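Local coordinates for putative phosphohydrolase (Shewanella amazonensis, PDB 3M1T), which is a putative phosphohydrolase with an HDOD domain of the HD phosphodiesterase clan and may serve in signal transduction, at residues Gly175-Asn178 with Ala179-Gly182. Residues are numbered along the deposited sequence; the frame is centred on the assembly and turned at random.
Sequences GYDN and AEIG
Two acidic side chains, D177 and E180, reach past one another at the start of helix 178-188, each bonded to the other's backbone N-H although D177 OD1 and E180 OE1 lie only 4.0 Å apart. This reciprocal pattern defines a capping box. From the N-cap, D177 OD1 accepts E180 N at 3.0 Å, nearly in line with the carboxylate C-O bond, and more weakly A179 N. In return E180 OE1 takes D177 N at 3.1 Å on its anti side, 30° out of the carboxylate plane. The reach follows from the torsions: E180 CG stands opposite the carbonyl carbon (chi1 -73°) and the chain then runs extended (chi2 178°), back toward the loop. A water donates to both E180 OE1 and G175 O, while E180 OE2 accepts a hydrogen bond from the N of G1 and forms a salt bridge with K171. The first helical turn closes through I181 N to D177 O (3.0 Å). Alongside, the Y176 side chain crosses that of I181 obliquely, with Y176 CE1 3.8 Å from I181 CD1, and L7 touches both side chains. Shortening E180 to an alanine here is likely to leave D177 N, the G1 amine and K171 without this carboxylate, and to undo half of the capping box. With two carboxylates so close, the helix-start N-H groups, K171 and the G1 amine probably offset their mutual repulsion and help keep both ionised.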
ATOM      1  N   GLY A 175      14.423 -10.025 -14.432  1.00 10.03           N
ATOM      2  CA  GLY A 175      15.238  -8.839 -14.613  1.00 10.70           C
ATOM      3  C   GLY A 175      14.746  -7.643 -13.799  1.00 10.25           C
ATOM      4  O   GLY A 175      15.316  -6.522 -13.910  1.00 11.74           O
ATOM      5  N   TYR A 176      13.710  -7.827 -12.980  1.00  9.88           N
ATOM      6  CA  TYR A 176      13.227  -6.816 -12.062  1.00  9.81           C
ATOM      7  C   TYR A 176      12.529  -7.539 -10.935  1.00 10.87           C
ATOM      8  O   TYR A 176      12.291  -8.770 -11.066  1.00 11.21           O
ATOM      9  CB  TYR A 176      12.235  -5.862 -12.806  1.00  9.61           C
ATOM     10  CG  TYR A 176      11.072  -6.556 -13.426  1.00  7.86           C
ATOM     11  CD1 TYR A 176       9.999  -6.935 -12.646  1.00  9.63           C
ATOM     12  CD2 TYR A 176      11.084  -6.975 -14.745  1.00  7.37           C
ATOM     13  CE1 TYR A 176       8.979  -7.615 -13.198  1.00  8.26           C
ATOM     14  CE2 TYR A 176      10.016  -7.645 -15.331  1.00  9.05           C
ATOM     15  CZ  TYR A 176       8.978  -8.004 -14.527  1.00  9.33           C
ATOM     16  OH  TYR A 176       7.935  -8.711 -15.086  1.00 13.78           O
ATOM     17  N   ASP A 177      12.206  -6.832  -9.849  1.00  9.71           N
ATOM     18  CA  ASP A 177      11.480  -7.459  -8.741  1.00 11.36           C
ATOM     19  C   ASP A 177      10.111  -6.835  -8.503  1.00 10.82           C
ATOM     20  O   ASP A 177       9.667  -5.910  -9.234  1.00 10.92           O
ATOM     21  CB  ASP A 177      12.263  -7.518  -7.447  1.00 10.78           C
ATOM     22  CG  ASP A 177      12.597  -6.171  -6.863  1.00 15.15           C
ATOM     23  OD1 ASP A 177      11.833  -5.213  -7.035  1.00 13.17           O
ATOM     24  OD2 ASP A 177      13.682  -6.058  -6.217  1.00 16.04           O
ATOM     25  N   ASN A 178       9.406  -7.426  -7.548  1.00  9.71           N
ATOM     26  CA  ASN A 178       8.012  -7.014  -7.320  1.00 10.99           C
ATOM     27  C   ASN A 178       7.874  -5.546  -6.830  1.00  9.73           C
ATOM     28  O   ASN A 178       6.855  -4.892  -7.109  1.00 10.36           O
ATOM     29  CB  ASN A 178       7.319  -7.987  -6.380  1.00 10.87           C
ATOM     30  CG  ASN A 178       7.818  -7.890  -4.989  1.00 15.02           C
ATOM     31  OD1 ASN A 178       7.318  -7.116  -4.227  1.00 17.28           O
ATOM     32  ND2 ASN A 178       8.867  -8.704  -4.624  1.00 16.14           N
ATOM     33  N   ALA A 179       8.886  -5.036  -6.157  1.00  9.17           N
ATOM     34  CA  ALA A 179       8.893  -3.676  -5.672  1.00  9.53           C
ATOM     35  C   ALA A 179       9.021  -2.728  -6.879  1.00  9.65           C
ATOM     36  O   ALA A 179       8.330  -1.683  -6.974  1.00 10.20           O
ATOM     37  CB  ALA A 179       9.983  -3.403  -4.609  1.00 10.51           C
ATOM     38  N   GLU A 180       9.892  -3.083  -7.816  1.00  9.12           N
ATOM     39  CA  GLU A 180      10.147  -2.269  -9.004  1.00 10.08           C
ATOM     40  C   GLU A 180       8.909  -2.221  -9.903  1.00  9.85           C
ATOM     41  O   GLU A 180       8.509  -1.135 -10.398  1.00  9.26           O
ATOM     42  CB  GLU A 180      11.326  -2.804  -9.764  1.00  9.19           C
ATOM     43  CG  GLU A 180      12.620  -2.520  -9.061  1.00 12.29           C
ATOM     44  CD  GLU A 180      13.815  -3.087  -9.780  1.00 14.40           C
ATOM     45  OE1 GLU A 180      13.718  -4.147 -10.453  1.00 14.29           O
ATOM     46  OE2 GLU A 180      14.874  -2.427  -9.659  1.00 15.27           O
ATOM     47  N   ILE A 181       8.259  -3.373 -10.158  1.00  8.36           N
ATOM     48  CA  ILE A 181       7.097  -3.378 -11.031  1.00  8.07           C
ATOM     49  C   ILE A 181       5.892  -2.741 -10.325  1.00  8.68           C
ATOM     50  O   ILE A 181       5.106  -2.073 -10.999  1.00  8.61           O
ATOM     51  CB  ILE A 181       6.771  -4.764 -11.678  1.00  9.26           C
ATOM     52  CG1 ILE A 181       5.925  -4.538 -12.927  1.00 11.60           C
ATOM     53  CG2 ILE A 181       6.228  -5.762 -10.637  1.00  8.77           C
ATOM     54  CD1 ILE A 181       5.696  -5.844 -13.749  1.00 14.02           C
ATOM     55  N   GLY A 182       5.762  -2.887  -9.015  1.00  7.51           N
ATOM     56  CA  GLY A 182       4.743  -2.167  -8.258  1.00  8.76           C
ATOM     57  C   GLY A 182       4.960  -0.654  -8.339  1.00  8.00           C
ATOM     58  O   GLY A 182       3.991   0.118  -8.485  1.00  9.55           O
TER
HETATM   59  O   HOH W   1      15.365  -3.947 -12.692  1.00 24.08           O